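Local coordinates for methyl-CpG-binding domain protein 3 (Homo sapiens, PDB 6CCG), which binds methylated CpG DNA through its methyl-CpG-binding domain and probably takes part in transcriptional control, at residues A[16-22]-A[33-39]; A[45-51]-A[61-66]. All blocks are in the same frame, centred on the assembly; numbering follows the deposited sequence.

Interaction 1 of 2, residues A[16-22]-A[33-39]; sequences GWEREEV and RDVFYYS. With nucleotides of chain C.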
loop_
_atom_site.group_PDB
_atom_site.type_symbol
_atom_site.label_atom_id
_atom_site.label_comp_id
_atom_site.label_asym_id
_atom_site.label_seq_id
_atom_site.Cartn_x
_atom_site.Cartn_y
_atom_site.Cartn_z
ATOM N N GLY A 16 2.568 -11.151 6.219
ATOM C CA GLY A 16 2.426 -11.482 4.809
ATOM C C GLY A 16 1.914 -10.387 3.875
ATOM O O GLY A 16 1.922 -10.589 2.677
ATOM N N TRP A 17 1.457 -9.234 4.408
ATOM C CA TRP A 17 0.999 -8.138 3.543
ATOM C C TRP A 17 2.228 -7.379 3.032
ATOM O O TRP A 17 3.174 -7.124 3.794
ATOM C CB TRP A 17 0.060 -7.172 4.266
ATOM C CG TRP A 17 -1.351 -7.670 4.394
ATOM C CD1 TRP A 17 -1.824 -8.586 5.324
ATOM C CD2 TRP A 17 -2.478 -7.275 3.616
ATOM N NE1 TRP A 17 -3.175 -8.773 5.156
ATOM C CE2 TRP A 17 -3.608 -7.995 4.119
ATOM C CE3 TRP A 17 -2.660 -6.396 2.535
ATOM C CZ2 TRP A 17 -4.893 -7.853 3.576
ATOM C CZ3 TRP A 17 -3.917 -6.257 2.002
ATOM C CH2 TRP A 17 -5.040 -6.997 2.539
ATOM N N GLU A 18 2.206 -7.026 1.765
ATOM C CA GLU A 18 3.347 -6.302 1.153
ATOM C C GLU A 18 2.928 -4.968 0.593
ATOM O O GLU A 18 1.746 -4.785 0.231
ATOM C CB GLU A 18 3.982 -7.174 0.087
ATOM C CG GLU A 18 4.755 -8.334 0.675
ATOM C CD GLU A 18 5.259 -9.319 -0.346
ATOM O OE1 GLU A 18 5.065 -9.118 -1.569
ATOM O OE2 GLU A 18 5.860 -10.303 0.090
ATOM N N ARG A 19 3.895 -4.023 0.540
ATOM C CA ARG A 19 3.696 -2.678 -0.019
ATOM C C ARG A 19 4.605 -2.511 -1.271
ATOM O O ARG A 19 5.716 -2.983 -1.280
ATOM C CB ARG A 19 4.077 -1.599 1.020
ATOM C CG ARG A 19 3.973 -0.152 0.529
ATOM C CD ARG A 19 4.182 0.877 1.669
ATOM N NE ARG A 19 4.119 2.250 1.145
ATOM C CZ ARG A 19 5.130 2.890 0.565
ATOM N NH1 ARG A 19 6.340 2.313 0.427
ATOM N NH2 ARG A 19 4.948 4.137 0.127
ATOM N N GLU A 20 4.081 -1.857 -2.304
ATOM C CA GLU A 20 4.801 -1.664 -3.561
ATOM C C GLU A 20 4.674 -0.217 -3.994
ATOM O O GLU A 20 3.591 0.369 -3.903
ATOM C CB GLU A 20 4.251 -2.579 -4.665
ATOM C CG GLU A 20 4.856 -2.376 -6.052
ATOM C CD GLU A 20 4.196 -3.256 -7.083
ATOM O OE1 GLU A 20 2.996 -3.035 -7.387
ATOM O OE2 GLU A 20 4.870 -4.171 -7.588
ATOM N N GLU A 21 5.807 0.350 -4.446
ATOM C CA GLU A 21 5.863 1.673 -5.067
ATOM C C GLU A 21 6.255 1.454 -6.505
ATOM O O GLU A 21 7.220 0.739 -6.760
ATOM C CB GLU A 21 6.948 2.527 -4.437
ATOM C CG GLU A 21 6.735 2.883 -2.996
ATOM C CD GLU A 21 7.896 3.667 -2.423
ATOM O OE1 GLU A 21 8.684 4.242 -3.189
ATOM O OE2 GLU A 21 8.017 3.715 -1.195
ATOM N N VAL A 22 5.512 2.052 -7.441
ATOM C CA VAL A 22 5.769 1.911 -8.868
ATOM C C VAL A 22 5.829 3.330 -9.458
ATOM O O VAL A 22 4.797 3.928 -9.693
ATOM C CB VAL A 22 4.656 1.125 -9.592
ATOM C CG1 VAL A 22 4.984 0.979 -11.087
ATOM C CG2 VAL A 22 4.436 -0.246 -8.944
ATOM N N ARG A 33 4.727 8.358 -7.912
ATOM C CA ARG A 33 4.865 7.019 -7.389
ATOM C C ARG A 33 3.479 6.559 -6.994
ATOM O O ARG A 33 2.915 7.098 -6.085
ATOM C CB ARG A 33 5.825 7.016 -6.173
ATOM C CG ARG A 33 7.135 7.773 -6.429
ATOM C CD ARG A 33 8.129 7.653 -5.271
ATOM N NE ARG A 33 8.618 6.283 -5.167
ATOM C CZ ARG A 33 9.520 5.708 -5.981
ATOM N NH1 ARG A 33 10.085 6.385 -6.972
ATOM N NH2 ARG A 33 9.862 4.416 -5.785
ATOM N N ASP A 34 2.936 5.601 -7.723
ATOM C CA ASP A 34 1.731 4.874 -7.278
ATOM C C ASP A 34 2.155 3.879 -6.210
ATOM O O ASP A 34 3.221 3.234 -6.323
ATOM C CB ASP A 34 1.073 4.125 -8.440
ATOM C CG ASP A 34 0.574 5.060 -9.498
ATOM O OD1 ASP A 34 -0.447 5.758 -9.265
ATOM O OD2 ASP A 34 1.238 5.129 -10.563
ATOM N N VAL A 35 1.298 3.739 -5.200
ATOM C CA VAL A 35 1.508 2.823 -4.088
ATOM C C VAL A 35 0.385 1.772 -4.116
ATOM O O VAL A 35 -0.784 2.131 -4.246
ATOM C CB VAL A 35 1.495 3.608 -2.763
ATOM C CG1 VAL A 35 1.559 2.661 -1.541
ATOM C CG2 VAL A 35 2.659 4.570 -2.748
ATOM N N PHE A 36 0.781 0.498 -4.041
ATOM C CA PHE A 36 -0.110 -0.639 -3.990
ATOM C C PHE A 36 0.196 -1.470 -2.731
ATOM O O PHE A 36 1.310 -1.395 -2.193
ATOM C CB PHE A 36 0.067 -1.486 -5.233
ATOM C CG PHE A 36 -0.122 -0.714 -6.517
ATOM C CD1 PHE A 36 -1.388 -0.274 -6.896
ATOM C CD2 PHE A 36 0.986 -0.323 -7.282
ATOM C CE1 PHE A 36 -1.572 0.505 -8.092
ATOM C CE2 PHE A 36 0.811 0.401 -8.467
ATOM C CZ PHE A 36 -0.464 0.824 -8.871
ATOM N N TYR A 37 -0.797 -2.224 -2.272
ATOM C CA TYR A 37 -0.619 -3.253 -1.224
ATOM C C TYR A 37 -1.091 -4.624 -1.726
ATOM O O TYR A 37 -2.030 -4.714 -2.542
ATOM C CB TYR A 37 -1.355 -2.877 0.056
ATOM C CG TYR A 37 -0.780 -1.648 0.670
ATOM C CD1 TYR A 37 0.280 -1.721 1.563
ATOM C CD2 TYR A 37 -1.229 -0.389 0.271
ATOM C CE1 TYR A 37 0.857 -0.562 2.083
ATOM C CE2 TYR A 37 -0.667 0.773 0.776
ATOM C CZ TYR A 37 0.360 0.686 1.685
ATOM O OH TYR A 37 0.873 1.818 2.173
ATOM N N TYR A 38 -0.420 -5.671 -1.285
ATOM C CA TYR A 38 -0.767 -7.025 -1.687
ATOM C C TYR A 38 -1.104 -7.809 -0.458
ATOM O O TYR A 38 -0.352 -7.775 0.532
ATOM C CB TYR A 38 0.360 -7.672 -2.471
ATOM C CG TYR A 38 0.605 -6.994 -3.807
ATOM C CD1 TYR A 38 1.418 -5.875 -3.896
ATOM C CD2 TYR A 38 0.015 -7.484 -4.985
ATOM C CE1 TYR A 38 1.643 -5.238 -5.123
ATOM C CE2 TYR A 38 0.224 -6.870 -6.217
ATOM C CZ TYR A 38 1.041 -5.750 -6.294
ATOM O OH TYR A 38 1.253 -5.139 -7.525
ATOM N N SER A 39 -2.249 -8.499 -0.481
ATOM C CA SER A 39 -2.580 -9.428 0.604
ATOM C C SER A 39 -1.639 -10.662 0.569
ATOM O O SER A 39 -0.953 -10.878 -0.425
ATOM C CB SER A 39 -4.053 -9.871 0.489
ATOM O OG SER A 39 -4.264 -10.652 -0.661
ATOM N N1 5CM C 6 -2.595 6.144 -15.843
ATOM C C2 5CM C 6 -4.014 6.142 -15.634
ATOM N N3 5CM C 6 -4.556 5.565 -14.520
ATOM C C4 5CM C 6 -3.769 4.975 -13.581
ATOM C C5 5CM C 6 -2.299 4.962 -13.774
ATOM C C5A 5CM C 6 -1.325 4.329 -12.799
ATOM C C6 5CM C 6 -1.772 5.562 -14.913
ATOM O O2 5CM C 6 -4.828 6.661 -16.419
ATOM N N4 5CM C 6 -4.373 4.418 -12.511
ATOM C "C1'" 5CM C 6 -2.025 6.770 -17.041
ATOM C "C2'" 5CM C 6 -1.686 8.216 -16.769
ATOM C "C3'" 5CM C 6 -0.420 8.509 -17.497
ATOM C "C4'" 5CM C 6 -0.202 7.225 -18.264
ATOM O "O4'" 5CM C 6 -0.801 6.192 -17.476
ATOM O "O3'" 5CM C 6 -0.587 9.510 -18.482
ATOM C "C5'" 5CM C 6 1.232 6.952 -18.549
ATOM O "O5'" 5CM C 6 1.806 6.314 -17.429
ATOM P P 5CM C 6 2.798 5.191 -17.893
ATOM O OP1 5CM C 6 3.225 5.593 -19.254
ATOM O OP2 5CM C 6 3.820 4.887 -16.803
HETATM O O HOH W 1 2.707 3.315 -11.413
#
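Tyr-38 and Glu-20 meet diagonally across the antiparallel beta hairpin of the methyl-CpG-binding domain, in which strand 18-23 runs beside strand 33-38, a worked case of cross-strand chemistry on one face of a sheet. The backbone ladder sets the spacing: Glu-18 with Tyr-38, Glu-20 with Phe-36 and Val-22 with Asp-34 form hydrogen-bonded pairs. Glu-20 is therefore one such pair away from Tyr-38 on the same face, and its chain crosses the gap fully stretched, CG lying anti to the backbone N (chi1 175°). Its CB sits at the edge of the tyrosine ring, and Tyr-38 OH donates to Glu-20 OE1 at 2.7 Å. The hydroxyl arrives from above the carboxylate plane, which stands almost perpendicular to the ring at 89°. The same oxygen approaches Phe-36, with Glu-20 OE1 3.4 Å from Phe-36 CD2, while Val-22 CG2 touches Phe-36 CE2 at 3.7 Å, in the plane of the ring. From the neighbouring strand 6-9, Arg-7 makes a cation-pi contact with Tyr-38.

On the other face, Glu-21 joins Arg-19 and Arg-33 in a salt-bridge network; its single carboxylate, shared by two arginines, probably offsets their charge only in part. Glu-21 OE2 takes Arg-19 NH1 at 2.7 Å on the anti lone pair. Arg-33 comes side-on, with NE 2.8 Å from Glu-21 OE1 and NH2 meeting the same atom. At the DNA end, a water bridges Val-22 O and Asp-34 OD2; this carboxylate also forms a salt bridge with Arg-24, and Asp-34 OD2 lies 3.5 Å from the methyl carbon C5A of 5CM6 of chain C.

Interaction 2 of 2, residues A[45-51]-A[61-66]; sequences FRSKPQL and LSTFDF. With nucleotides of chain D.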
loop_
_atom_site.group_PDB
_atom_site.type_symbol
_atom_site.label_atom_id
_atom_site.label_comp_id
_atom_site.label_asym_id
_atom_site.label_seq_id
_atom_site.Cartn_x
_atom_site.Cartn_y
_atom_site.Cartn_z
ATOM N N PHE A 45 -4.219 -4.136 -4.003
ATOM C CA PHE A 45 -5.013 -2.971 -3.536
ATOM C C PHE A 45 -4.385 -1.673 -3.928
ATOM O O PHE A 45 -3.165 -1.516 -3.781
ATOM C CB PHE A 45 -5.114 -2.991 -2.027
ATOM C CG PHE A 45 -5.832 -4.146 -1.515
ATOM C CD1 PHE A 45 -5.175 -5.368 -1.312
ATOM C CD2 PHE A 45 -7.197 -4.063 -1.262
ATOM C CE1 PHE A 45 -5.884 -6.487 -0.821
ATOM C CE2 PHE A 45 -7.884 -5.158 -0.789
ATOM C CZ PHE A 45 -7.224 -6.380 -0.575
ATOM N N ARG A 46 -5.218 -0.713 -4.339
ATOM C CA ARG A 46 -4.747 0.564 -4.783
ATOM C C ARG A 46 -5.381 1.798 -4.106
ATOM O O ARG A 46 -5.098 2.930 -4.504
ATOM C CB ARG A 46 -4.828 0.634 -6.301
ATOM C CG ARG A 46 -6.194 0.590 -6.883
ATOM C CD ARG A 46 -6.132 0.717 -8.376
ATOM N NE ARG A 46 -7.481 0.984 -8.912
ATOM C CZ ARG A 46 -7.775 1.835 -9.890
ATOM N NH1 ARG A 46 -6.831 2.586 -10.447
ATOM N NH2 ARG A 46 -9.050 1.960 -10.295
ATOM N N SER A 47 -6.179 1.586 -3.053
ATOM C CA SER A 47 -6.712 2.700 -2.255
ATOM C C SER A 47 -7.016 2.262 -0.797
ATOM O O SER A 47 -7.296 1.092 -0.523
ATOM C CB SER A 47 -7.983 3.258 -2.875
ATOM O OG SER A 47 -9.165 2.451 -2.516
ATOM N N LYS A 48 -7.014 3.230 0.097
ATOM C CA LYS A 48 -7.304 2.944 1.480
ATOM C C LYS A 48 -8.744 2.447 1.677
ATOM O O LYS A 48 -8.958 1.484 2.461
ATOM C CB LYS A 48 -7.014 4.142 2.370
ATOM C CG LYS A 48 -7.025 3.745 3.854
ATOM C CD LYS A 48 -6.637 4.870 4.765
ATOM C CE LYS A 48 -6.757 4.448 6.194
ATOM N NZ LYS A 48 -6.637 5.633 7.055
ATOM N N PRO A 49 -9.745 3.070 0.997
ATOM C CA PRO A 49 -11.109 2.503 1.232
ATOM C C PRO A 49 -11.200 1.060 0.815
ATOM O O PRO A 49 -11.775 0.236 1.559
ATOM C CB PRO A 49 -12.005 3.370 0.357
ATOM C CG PRO A 49 -11.273 4.665 0.243
ATOM C CD PRO A 49 -9.813 4.313 0.209
ATOM N N GLN A 50 -10.620 0.731 -0.339
ATOM C CA GLN A 50 -10.544 -0.673 -0.797
ATOM C C GLN A 50 -9.875 -1.595 0.248
ATOM O O GLN A 50 -10.427 -2.623 0.596
ATOM C CB GLN A 50 -9.806 -0.758 -2.117
ATOM C CG GLN A 50 -9.926 -2.090 -2.816
ATOM C CD GLN A 50 -9.018 -2.224 -4.007
ATOM O OE1 GLN A 50 -8.019 -1.469 -4.145
ATOM N NE2 GLN A 50 -9.340 -3.215 -4.904
ATOM N N LEU A 51 -8.686 -1.190 0.729
ATOM C CA LEU A 51 -7.965 -1.906 1.799
ATOM C C LEU A 51 -8.780 -2.070 3.090
ATOM O O LEU A 51 -8.702 -3.111 3.742
ATOM C CB LEU A 51 -6.672 -1.166 2.152
ATOM C CG LEU A 51 -5.558 -1.873 2.895
ATOM C CD1 LEU A 51 -5.170 -3.175 2.201
ATOM C CD2 LEU A 51 -4.328 -0.927 2.968
ATOM N N LEU A 61 -7.294 0.860 11.155
ATOM C CA LEU A 61 -6.680 1.623 10.033
ATOM C C LEU A 61 -6.944 3.125 10.081
ATOM O O LEU A 61 -6.612 3.829 9.122
ATOM C CB LEU A 61 -7.143 1.079 8.674
ATOM C CG LEU A 61 -6.690 -0.310 8.276
ATOM C CD1 LEU A 61 -7.264 -0.642 6.923
ATOM C CD2 LEU A 61 -5.179 -0.445 8.243
ATOM N N SER A 62 -7.483 3.639 11.184
ATOM C CA SER A 62 -7.832 5.072 11.248
ATOM C C SER A 62 -6.605 6.000 11.059
ATOM O O SER A 62 -6.717 7.042 10.413
ATOM C CB SER A 62 -8.557 5.395 12.548
ATOM O OG SER A 62 -7.800 4.982 13.662
ATOM N N THR A 63 -5.444 5.600 11.591
ATOM C CA THR A 63 -4.197 6.394 11.466
ATOM C C THR A 63 -3.163 5.801 10.485
ATOM O O THR A 63 -2.003 6.209 10.495
ATOM C CB THR A 63 -3.522 6.555 12.836
ATOM O OG1 THR A 63 -3.176 5.268 13.352
ATOM C CG2 THR A 63 -4.436 7.293 13.805
ATOM N N PHE A 64 -3.582 4.835 9.661
ATOM C CA PHE A 64 -2.723 4.243 8.656
ATOM C C PHE A 64 -2.664 5.184 7.426
ATOM O O PHE A 64 -3.687 5.500 6.825
ATOM C CB PHE A 64 -3.231 2.875 8.228
ATOM C CG PHE A 64 -2.400 2.224 7.157
ATOM C CD1 PHE A 64 -1.111 1.744 7.445
ATOM C CD2 PHE A 64 -2.878 2.097 5.877
ATOM C CE1 PHE A 64 -0.325 1.143 6.453
ATOM C CE2 PHE A 64 -2.102 1.493 4.877
ATOM C CZ PHE A 64 -0.824 1.006 5.175
ATOM N N ASP A 65 -1.456 5.612 7.092
ATOM C CA ASP A 65 -1.212 6.525 5.953
ATOM C C ASP A 65 -0.893 5.659 4.762
ATOM O O ASP A 65 0.210 5.107 4.650
ATOM C CB ASP A 65 -0.068 7.477 6.276
ATOM C CG ASP A 65 0.185 8.524 5.135
ATOM O OD1 ASP A 65 0.374 8.145 3.990
ATOM O OD2 ASP A 65 0.134 9.682 5.411
ATOM N N PHE A 66 -1.872 5.516 3.881
ATOM C CA PHE A 66 -1.763 4.643 2.724
ATOM C C PHE A 66 -0.526 5.018 1.903
ATOM O O PHE A 66 0.228 4.155 1.484
ATOM C CB PHE A 66 -3.031 4.753 1.878
ATOM C CG PHE A 66 -3.085 3.808 0.704
ATOM C CD1 PHE A 66 -2.532 4.169 -0.540
ATOM C CD2 PHE A 66 -3.704 2.581 0.825
ATOM C CE1 PHE A 66 -2.601 3.290 -1.622
ATOM C CE2 PHE A 66 -3.764 1.683 -0.255
ATOM C CZ PHE A 66 -3.223 2.042 -1.486
ATOM N N1 5CM D 6 -9.295 5.798 -9.087
ATOM C C2 5CM D 6 -8.713 6.651 -10.066
ATOM N N3 5CM D 6 -7.376 6.778 -10.218
ATOM C C4 5CM D 6 -6.552 6.099 -9.384
ATOM C C5 5CM D 6 -7.130 5.246 -8.357
ATOM C C5A 5CM D 6 -6.275 4.455 -7.411
ATOM C C6 5CM D 6 -8.506 5.141 -8.263
ATOM O O2 5CM D 6 -9.425 7.270 -10.813
ATOM N N4 5CM D 6 -5.253 6.211 -9.499
ATOM C "C1'" 5CM D 6 -10.792 5.683 -9.009
ATOM C "C2'" 5CM D 6 -11.410 4.254 -8.902
ATOM C "C3'" 5CM D 6 -12.834 4.596 -8.544
ATOM C "C4'" 5CM D 6 -12.693 5.883 -7.748
ATOM O "O4'" 5CM D 6 -11.330 6.395 -7.924
ATOM O "O3'" 5CM D 6 -13.596 4.992 -9.671
ATOM C "C5'" 5CM D 6 -12.982 5.725 -6.273
ATOM O "O5'" 5CM D 6 -12.199 4.684 -5.759
ATOM P P 5CM D 6 -12.144 4.423 -4.186
ATOM O OP1 5CM D 6 -13.544 4.033 -3.701
ATOM O OP2 5CM D 6 -11.014 3.487 -3.931
ATOM P P DG D 7 -14.585 4.018 -10.414
ATOM O OP1 DG D 7 -15.895 4.114 -9.770
ATOM O OP2 DG D 7 -13.936 2.722 -10.598
ATOM O "O5'" DG D 7 -14.662 4.660 -11.870
ATOM C "C5'" DG D 7 -14.950 6.049 -12.072
ATOM C "C4'" DG D 7 -14.504 6.455 -13.457
ATOM O "O4'" DG D 7 -13.059 6.613 -13.503
ATOM C "C3'" DG D 7 -14.848 5.447 -14.552
ATOM O "O3'" DG D 7 -15.163 6.207 -15.705
ATOM C "C2'" DG D 7 -13.569 4.647 -14.711
ATOM C "C1'" DG D 7 -12.477 5.673 -14.404
ATOM N N9 DG D 7 -11.275 5.147 -13.765
ATOM C C8 DG D 7 -11.233 4.407 -12.611
ATOM N N7 DG D 7 -10.021 4.114 -12.234
ATOM C C5 DG D 7 -9.210 4.740 -13.164
ATOM C C6 DG D 7 -7.800 4.772 -13.269
ATOM O O6 DG D 7 -6.958 4.253 -12.518
ATOM N N1 DG D 7 -7.388 5.473 -14.392
ATOM C C2 DG D 7 -8.225 6.101 -15.283
ATOM N N2 DG D 7 -7.632 6.758 -16.288
ATOM N N3 DG D 7 -9.548 6.078 -15.196
ATOM C C4 DG D 7 -9.967 5.382 -14.120
ATOM P P DG D 5 -8.520 8.081 0.119
ATOM O OP1 DG D 5 -9.681 8.352 1.014
ATOM O OP2 DG D 5 -7.439 7.133 0.495
ATOM O "O5'" DG D 5 -9.111 7.587 -1.276
ATOM C "C5'" DG D 5 -10.282 8.215 -1.797
ATOM C "C4'" DG D 5 -10.516 7.812 -3.233
ATOM O "O4'" DG D 5 -9.528 8.420 -4.087
ATOM C "C3'" DG D 5 -10.449 6.301 -3.524
ATOM O "O3'" DG D 5 -11.806 5.821 -3.615
ATOM C "C2'" DG D 5 -9.560 6.210 -4.772
ATOM C "C1'" DG D 5 -9.488 7.651 -5.248
ATOM N N9 DG D 5 -8.301 8.045 -6.018
ATOM C C8 DG D 5 -6.988 7.722 -5.766
ATOM N N7 DG D 5 -6.161 8.217 -6.649
ATOM C C5 DG D 5 -6.981 8.889 -7.546
ATOM C C6 DG D 5 -6.655 9.615 -8.733
ATOM O O6 DG D 5 -5.550 9.822 -9.223
ATOM N N1 DG D 5 -7.791 10.146 -9.338
ATOM C C2 DG D 5 -9.077 10.004 -8.866
ATOM N N2 DG D 5 -10.044 10.601 -9.583
ATOM N N3 DG D 5 -9.394 9.310 -7.781
ATOM C C4 DG D 5 -8.303 8.794 -7.170
#
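The first turn of helix 48-55 meets the end of the short, weakly bonded strand near 64-65, bringing the CA atoms of Lys-48 and Phe-66 within 5.9 Å. This is the helix-side layer of the methyl-CpG-binding domain, and it shows how a helix start can be packed on one side and read DNA on the other. Phe-66 lies flat beneath the turn: Lys-48 N and Ser-47 CA sit over one face of its ring, and Phe-66 CE2 reaches Ser-47 C at 3.3 Å. Lys-48 runs outstretched in the opposite sense, its CG anti to the backbone N (chi1 -167°), toward the type I turn from Leu-61 to Phe-64. There its ammonium binds two carbonyls. Lys-48 NZ donates to Leu-61 O at 2.7 Å, nearly in line with the carbonyl bond (163°), and to Phe-64 O at 3.0 Å, on a lone pair. Leu-61 O, which also accepts from Phe-64 N, is thus gripped by two donors, and the lysine ties the turn to the helix. Deeper in, Leu-51 crosses Phe-64 at about a right angle, with Leu-51 CD2 3.8 Å from Phe-64 CE2.

The residues before the helix turn to the DNA. Ser-47 is the N-cap, its OG accepting from Gln-50 N at 3.1 Å and donating to phosphate oxygen OP2 of 5CM6 of chain D. Gln-50 OE1 in turn receives Arg-46 N, tying the base-reading residue to the helix. The Arg-46 guanidinium spreads one face over the 5-methylcytosine ring of 5CM6 of chain D, while its edge addresses the next base: NH1 donates to O6 of DG7 of chain D at 2.7 Å, and NH2 to N7 of that guanine at 3.1 Å.

In the fold
Interaction 1 forms the two central strands of the sheet and interaction 2 the helical layer beside it; their centres lie about 11 Å apart. Tyr-37 joins them twice: its O accepts from Phe-45 N at 2.7 Å, extending the sheet to strand 44-45, and its OH is hydrogen-bonded to Phe-66 O, with the two rings edge-to-face. At the end of the hairpin away from the DNA, Trp-17 CZ3 lies 3.3 Å from Leu-51 CD1. Both contacts converge on one methylated CpG step. The guanine DG7 of chain D, read from segment 45-51, pairs with 5CM6 of chain C, the cytosine whose methyl group lies near Asp-34, so hairpin and helix start address the two strands of the site together.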